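Local coordinates for protein acyl-coenzyme A oxidase 3 (Yarrowia lipolytica, PDB 5YS9) that oxidises acyl-CoA thioesters to (2E)-enoyl-CoA with its FAD cofactor, passing the electrons to oxygen to give hydrogen peroxide in peroxisomal fatty acid beta-oxidation, at residues 176-181 and 187-192; 217-222 and 287-292; 507-512 and 604-609. One frame throughout, in Å; residues are numbered along the deposited sequence.

Contact 1 (176-181 and 187-192)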
# COMPACT_ATOMS: atom_id res chain seq x y z
N THR A 176 19.70 22.18 15.86
CA THR A 176 19.63 22.43 17.31
C THR A 176 21.06 22.57 17.82
O THR A 176 21.93 21.80 17.42
CB THR A 176 18.89 21.33 18.09
OG1 THR A 176 17.58 21.15 17.52
CG2 THR A 176 18.71 21.74 19.54
N THR A 177 21.28 23.55 18.68
CA THR A 177 22.62 23.92 19.14
C THR A 177 22.83 23.68 20.60
O THR A 177 21.89 23.81 21.38
CB THR A 177 22.93 25.41 18.89
OG1 THR A 177 22.04 26.25 19.66
CG2 THR A 177 22.85 25.73 17.43
N ALA A 178 24.08 23.37 20.95
CA ALA A 178 24.53 23.11 22.31
C ALA A 178 25.80 23.97 22.52
O ALA A 178 26.88 23.64 22.04
CB ALA A 178 24.85 21.61 22.45
N THR A 179 25.67 25.08 23.22
CA THR A 179 26.74 26.06 23.26
C THR A 179 27.44 25.99 24.60
O THR A 179 26.78 26.12 25.63
CB THR A 179 26.18 27.46 23.00
OG1 THR A 179 25.59 27.48 21.70
CG2 THR A 179 27.30 28.45 22.97
N TYR A 180 28.76 25.76 24.62
CA TYR A 180 29.48 25.62 25.89
C TYR A 180 29.65 27.01 26.51
O TYR A 180 30.03 27.94 25.81
CB TYR A 180 30.85 24.90 25.72
CG TYR A 180 31.60 24.71 27.05
CD1 TYR A 180 31.07 23.94 28.07
CD2 TYR A 180 32.83 25.33 27.28
CE1 TYR A 180 31.72 23.79 29.28
CE2 TYR A 180 33.51 25.17 28.49
CZ TYR A 180 32.95 24.40 29.48
OH TYR A 180 33.58 24.24 30.69
N ILE A 181 29.33 27.12 27.79
CA ILE A 181 29.64 28.28 28.58
C ILE A 181 30.63 27.87 29.66
O ILE A 181 30.30 27.11 30.55
CB ILE A 181 28.38 28.82 29.25
CG1 ILE A 181 27.30 29.04 28.21
CG2 ILE A 181 28.67 30.11 29.98
CD1 ILE A 181 27.80 29.76 26.98
N PHE A 187 26.21 23.46 29.05
CA PHE A 187 25.74 23.66 27.68
C PHE A 187 24.39 24.38 27.69
O PHE A 187 23.56 24.13 28.55
CB PHE A 187 25.61 22.35 26.91
CG PHE A 187 26.92 21.70 26.62
CD1 PHE A 187 27.77 22.24 25.68
CD2 PHE A 187 27.31 20.55 27.31
CE1 PHE A 187 28.98 21.63 25.40
CE2 PHE A 187 28.52 19.95 27.06
CZ PHE A 187 29.36 20.49 26.10
N ILE A 188 24.21 25.29 26.73
CA ILE A 188 22.94 25.87 26.40
C ILE A 188 22.39 25.14 25.17
O ILE A 188 22.93 25.28 24.07
CB ILE A 188 23.07 27.36 26.08
CG1 ILE A 188 23.69 28.11 27.28
CG2 ILE A 188 21.70 27.96 25.74
CD1 ILE A 188 23.81 29.63 27.06
N ILE A 189 21.30 24.39 25.36
CA ILE A 189 20.58 23.73 24.28
C ILE A 189 19.49 24.66 23.72
O ILE A 189 18.61 25.12 24.47
CB ILE A 189 19.91 22.43 24.72
CG1 ILE A 189 20.90 21.52 25.52
CG2 ILE A 189 19.33 21.72 23.50
CD1 ILE A 189 22.25 21.31 24.86
N ASN A 190 19.57 24.94 22.41
CA ASN A 190 18.68 25.91 21.79
C ASN A 190 18.18 25.46 20.42
O ASN A 190 18.95 25.00 19.57
CB ASN A 190 19.30 27.32 21.71
CG ASN A 190 18.26 28.40 21.44
OD1 ASN A 190 17.38 28.70 22.29
ND2 ASN A 190 18.31 28.96 20.23
N THR A 191 16.88 25.66 20.24
CA THR A 191 16.20 25.47 18.97
C THR A 191 16.11 26.88 18.31
O THR A 191 15.29 27.68 18.69
CB THR A 191 14.76 24.90 19.23
OG1 THR A 191 14.80 23.70 20.04
CG2 THR A 191 14.05 24.63 17.90
N PRO A 192 16.92 27.18 17.28
CA PRO A 192 16.95 28.59 16.76
C PRO A 192 15.70 29.13 15.99
O PRO A 192 15.39 30.30 16.06
CB PRO A 192 18.19 28.60 15.86
CG PRO A 192 18.32 27.16 15.40
CD PRO A 192 17.87 26.30 16.57

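Contact 2 (217-222 and 287-292)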
# COMPACT_ATOMS: atom_id res chain seq x y z
N LEU A 217 27.59 20.84 18.39
CA LEU A 217 28.40 21.25 19.50
C LEU A 217 29.18 22.50 19.13
O LEU A 217 29.93 22.50 18.18
CB LEU A 217 29.34 20.14 19.92
CG LEU A 217 30.41 20.44 20.97
CD1 LEU A 217 29.82 20.61 22.34
CD2 LEU A 217 31.44 19.33 20.97
N LEU A 218 28.95 23.56 19.88
CA LEU A 218 29.60 24.81 19.61
C LEU A 218 30.44 25.22 20.80
O LEU A 218 29.92 25.44 21.88
CB LEU A 218 28.55 25.88 19.33
CG LEU A 218 27.48 25.58 18.29
CD1 LEU A 218 26.49 26.71 18.18
CD2 LEU A 218 28.10 25.30 16.94
N VAL A 219 31.73 25.33 20.58
CA VAL A 219 32.63 25.83 21.60
C VAL A 219 33.43 26.98 21.04
O VAL A 219 34.15 26.82 20.07
CB VAL A 219 33.57 24.73 22.10
CG1 VAL A 219 34.20 25.12 23.41
CG2 VAL A 219 32.82 23.43 22.26
N ASP A 220 33.31 28.14 21.65
CA ASP A 220 34.10 29.29 21.27
C ASP A 220 34.04 29.58 19.79
O ASP A 220 35.05 29.85 19.17
CB ASP A 220 35.53 29.14 21.75
CG ASP A 220 35.69 29.55 23.18
OD1 ASP A 220 35.30 30.69 23.50
OD2 ASP A 220 36.18 28.75 23.99
N GLY A 221 32.85 29.51 19.23
CA GLY A 221 32.63 29.89 17.86
C GLY A 221 32.96 28.83 16.85
O GLY A 221 32.87 29.05 15.66
N LYS A 222 33.33 27.66 17.33
CA LYS A 222 33.69 26.57 16.45
C LYS A 222 32.58 25.55 16.48
O LYS A 222 32.09 25.20 17.54
CB LYS A 222 34.99 25.93 16.90
CG LYS A 222 35.51 24.84 15.99
CD LYS A 222 37.00 25.02 15.73
CE LYS A 222 37.70 23.72 15.34
NZ LYS A 222 39.13 23.72 15.73
N GLY A 287 37.11 23.84 28.04
CA GLY A 287 36.62 24.00 26.68
C GLY A 287 37.49 23.43 25.56
O GLY A 287 37.34 23.80 24.38
N LYS A 288 38.38 22.52 25.90
CA LYS A 288 39.16 21.84 24.87
C LYS A 288 38.41 20.58 24.44
O LYS A 288 37.94 19.81 25.30
CB LYS A 288 40.61 21.55 25.34
CG LYS A 288 41.61 22.68 25.09
CD LYS A 288 41.07 24.09 25.43
CE LYS A 288 42.12 25.19 25.32
NZ LYS A 288 43.32 24.90 26.16
N VAL A 289 38.30 20.39 23.12
CA VAL A 289 37.56 19.32 22.47
C VAL A 289 38.55 18.31 21.88
O VAL A 289 39.48 18.74 21.19
CB VAL A 289 36.68 19.88 21.33
CG1 VAL A 289 35.90 18.79 20.60
CG2 VAL A 289 35.75 20.98 21.85
N SER A 290 38.33 17.02 22.15
CA SER A 290 39.11 15.89 21.64
C SER A 290 38.17 14.81 21.10
O SER A 290 37.08 14.63 21.61
CB SER A 290 39.96 15.28 22.76
OG SER A 290 39.43 15.61 24.04
N GLN A 291 38.62 14.10 20.07
CA GLN A 291 37.88 13.01 19.42
C GLN A 291 38.86 11.86 19.10
O GLN A 291 39.27 11.73 17.95
CB GLN A 291 37.14 13.52 18.16
CG GLN A 291 36.09 14.59 18.53
CD GLN A 291 35.16 15.08 17.41
OE1 GLN A 291 35.01 16.31 17.21
NE2 GLN A 291 34.48 14.15 16.73
N PRO A 292 39.23 11.02 20.13
CA PRO A 292 40.29 9.98 19.97
C PRO A 292 40.03 8.98 18.83
O PRO A 292 38.91 8.92 18.33
CB PRO A 292 40.31 9.25 21.35
CG PRO A 292 39.64 10.17 22.32
CD PRO A 292 38.72 11.08 21.52

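Contact 3 (507-512 and 604-609)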
# COMPACT_ATOMS: atom_id res chain seq x y z
N PRO A 507 20.29 -24.76 -9.27
CA PRO A 507 20.67 -23.57 -8.50
C PRO A 507 22.01 -22.90 -8.89
O PRO A 507 22.08 -21.67 -8.88
CB PRO A 507 20.72 -24.09 -7.06
CG PRO A 507 19.81 -25.27 -7.05
CD PRO A 507 20.02 -25.91 -8.38
N LYS A 508 23.03 -23.67 -9.27
CA LYS A 508 24.32 -23.05 -9.63
C LYS A 508 24.24 -22.16 -10.84
O LYS A 508 25.02 -21.20 -10.98
CB LYS A 508 25.44 -24.09 -9.75
CG LYS A 508 25.77 -24.73 -8.40
CD LYS A 508 27.18 -25.30 -8.38
CE LYS A 508 27.29 -26.49 -7.43
NZ LYS A 508 26.85 -27.74 -8.12
N VAL A 509 23.27 -22.44 -11.70
CA VAL A 509 23.12 -21.72 -12.95
C VAL A 509 22.39 -20.40 -12.69
O VAL A 509 22.85 -19.30 -13.07
CB VAL A 509 22.37 -22.60 -13.97
CG1 VAL A 509 22.06 -21.84 -15.24
CG2 VAL A 509 23.21 -23.87 -14.25
N LEU A 510 21.25 -20.53 -12.02
CA LEU A 510 20.43 -19.41 -11.60
C LEU A 510 21.24 -18.44 -10.69
O LEU A 510 21.11 -17.22 -10.81
CB LEU A 510 19.17 -19.90 -10.89
CG LEU A 510 18.24 -20.93 -11.57
CD1 LEU A 510 17.12 -21.31 -10.61
CD2 LEU A 510 17.67 -20.42 -12.89
N ILE A 511 22.12 -18.98 -9.84
CA ILE A 511 23.03 -18.08 -9.10
C ILE A 511 23.94 -17.27 -10.05
O ILE A 511 24.06 -16.03 -9.94
CB ILE A 511 23.84 -18.84 -8.05
CG1 ILE A 511 22.92 -19.22 -6.87
CG2 ILE A 511 25.02 -18.00 -7.55
CD1 ILE A 511 23.49 -20.25 -5.92
N GLU A 512 24.53 -17.97 -11.01
CA GLU A 512 25.44 -17.35 -11.95
C GLU A 512 24.70 -16.25 -12.73
O GLU A 512 25.23 -15.17 -12.96
CB GLU A 512 26.04 -18.41 -12.88
CG GLU A 512 27.24 -17.94 -13.70
CD GLU A 512 27.42 -18.80 -14.93
OE1 GLU A 512 27.08 -18.39 -16.05
OE2 GLU A 512 27.87 -19.95 -14.78
N GLU A 604 21.84 -8.35 -20.97
CA GLU A 604 23.20 -8.87 -20.77
C GLU A 604 23.50 -10.05 -21.66
O GLU A 604 24.65 -10.45 -21.76
CB GLU A 604 23.45 -9.28 -19.31
CG GLU A 604 23.32 -8.17 -18.29
CD GLU A 604 24.35 -7.08 -18.46
OE1 GLU A 604 25.56 -7.34 -18.31
OE2 GLU A 604 23.95 -5.94 -18.75
N GLY A 605 22.49 -10.66 -22.25
CA GLY A 605 22.69 -11.73 -23.22
C GLY A 605 22.86 -13.09 -22.59
O GLY A 605 23.26 -14.02 -23.27
N PHE A 606 22.52 -13.22 -21.31
CA PHE A 606 22.50 -14.53 -20.65
C PHE A 606 21.37 -15.44 -21.17
O PHE A 606 21.54 -16.66 -21.28
CB PHE A 606 22.33 -14.36 -19.15
CG PHE A 606 22.67 -15.59 -18.36
CD1 PHE A 606 23.99 -15.90 -18.05
CD2 PHE A 606 21.68 -16.46 -17.93
CE1 PHE A 606 24.29 -17.02 -17.31
CE2 PHE A 606 21.98 -17.59 -17.20
CZ PHE A 606 23.28 -17.88 -16.89
N LEU A 607 20.23 -14.84 -21.46
CA LEU A 607 19.07 -15.53 -22.00
C LEU A 607 18.68 -14.90 -23.35
O LEU A 607 18.99 -13.75 -23.62
CB LEU A 607 17.88 -15.37 -21.05
CG LEU A 607 17.92 -15.92 -19.61
CD1 LEU A 607 16.54 -15.86 -18.97
CD2 LEU A 607 18.45 -17.34 -19.51
N GLN A 608 18.01 -15.67 -24.20
CA GLN A 608 17.45 -15.15 -25.43
C GLN A 608 15.91 -15.23 -25.31
O GLN A 608 15.39 -15.87 -24.37
CB GLN A 608 17.97 -15.96 -26.64
CG GLN A 608 19.49 -16.02 -26.80
CD GLN A 608 19.96 -17.46 -27.08
OE1 GLN A 608 20.00 -18.31 -26.17
NE2 GLN A 608 20.27 -17.73 -28.33
N PRO A 609 15.16 -14.58 -26.24
CA PRO A 609 13.70 -14.61 -26.25
C PRO A 609 13.07 -15.97 -25.94
O PRO A 609 12.11 -16.04 -25.18
CB PRO A 609 13.38 -14.18 -27.67
CG PRO A 609 14.44 -13.12 -27.92
CD PRO A 609 15.67 -13.58 -27.21

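Contact 1 (176-181 and 187-192)
Tyr180 and Phe187 are cross-strand neighbours on one face of a hairpin, with different first torsions: CG of Tyr180 is anti to the backbone N (chi1 -179°), whereas CG of Phe187 lies beside its N (chi1 -68°). The tyrosine thereby brings its ring edge to the phenylalanine face in a T-shaped (edge-to-face) pair, with centroids 5.7 Å apart and planes at 60°. Tyr180 CD1 sits above that face near the rim, and Tyr180 CB rests 3.8 Å from Phe187 CE1. With an alanine at Phe187, the Tyr180 edge would probably lose its aromatic face and a gap would open beside Tyr180 CB. On this same face of the hairpin Ile189 bends back, placing its CD1 3.6 Å from Ala178 CB.

The other face carries Thr177, Thr179, Ile188 and Asn190. Thr177 and Asn190 form an antiparallel hydrogen-bonded pair, Thr177 N reaching Asn190 O at 2.9 Å and Asn190 N reaching Thr177 O at 2.8 Å. Asn190 O has a second, weak donor, Thr177 OG1 at 3.3 Å, while Asn190 OD1 turns to the backbone N of Asn268. Thr179 and Ile188 form the next such pair, Thr179 N lying 2.9 Å from Ile188 O. Further along, Ile181 CG1 packs on Ile188 CD1 at 3.7 Å.

This beta hairpin belongs to the acyl-CoA dehydrogenase middle domain. Strand 210-219 runs parallel to strand 177-181 on one flank, strand 262-272 runs antiparallel to strand 186-190 on the other, and Phe229 of strand 222-232 adds a further edge-to-face partner for Phe187.

Contact 2 (217-222 and 287-292)
Val219 and Val289 meet through single methyl groups, and the valine of the hairpin also rests on the backbone of Gly287. From CB of Val219, which is directed at segment 287-292, the side chain forks into two branches with separate tasks. CG1, which a chi1 of -163° sets beside the carbonyl carbon, ends 3.5 Å from Gly287 O, a van der Waals approach of a methyl to a carbonyl oxygen. CG2, the branch beside the N, ends 3.8 Å from CG2 of Val289. The two valines run past one another in opposite directions, and one methyl pair makes the apolar touch, which is accompanied by packing of Val219 on Tyr180 and of Val289 on Tyr224.

Gly287 meets Val219 through its carbonyl O. At this glycine the positive phi of 83° would jam a CB against the carbonyl O of the residue before, which favours glycine; toward Val219 CG1 a CB would merely come into touch.

The backbone of Val219 is held by the turn that starts with it. Val219 N donates to Lys222 O at 3.1 Å, and Lys222 N returns a bond to Val219 O at 3.0 Å, while Asp220 and Gly221 both adopt positive phi at the corner. Strand 289-290 is likewise paired, antiparallel with strand 282-283, whose Val283 touches Leu217. The arrangement is a two-residue beta hairpin with a type I' turn, joining strands 210-219 and 222-232 of the middle-domain sheet; beside its end lies the small two-stranded sheet formed by strands 282-283 and 289-290.

Contact 3 (507-512 and 604-609)
The carboxylate of Glu512 is engaged at both oxygens: OE2 forms a salt bridge with Arg502, and OE1 comes to the edge of the Phe606 ring. There OE1 lies in the ring plane, 3.4 Å from CE1 and 3.9 Å from CZ of Phe606, with the carboxylate turned at 90° to the ring. An anion at the rim meets the faintly positive C-H groups rather than the electron-rich face, so this approach is likely to be mildly attractive. The reach comes from an extended chain, in which a chi1 of -167° swings CG of Glu512 away from the backbone N.

CZ of Phe606 also reaches Val509, 4.1 Å from its O and 4.5 Å from its CG1. The helix is still in its opening turns here, where Ile511 N bonds to Pro507 O at 2.9 Å.

Phe606 itself follows a Schellman motif. Gly605 is the first residue to leave helix 598-604; its phi of 85° turns the chain out of the helix while two bonds run back into the last turn, and sets Phe606, the next residue, against the first turns of helix 507-534 in the all-helical C-terminal region. Ala513 and Lys516, about one and two turns beyond Val509, also touch the Phe606 side chain, and a backbone bond ties Phe606 to Leu499.

Contacts 1 and 2 are neighbours, their centres 13 Å apart, and both reach the mixed sheet of the middle domain, where strands 177-181 and 210-219 run side by side. Ala178 O and Leu218 N, 3.0 Å apart, probably share a hydrogen bond, and Phe187 packs on Leu217. Contact 3 belongs to the C-terminal helical region, its centre 58 Å from that of contact 1 and 56 Å from that of contact 2. Along the chain the three follow in series, each closing before the next opens. The chain thus builds its beta domain and its distant helical region from separate stretches of sequence.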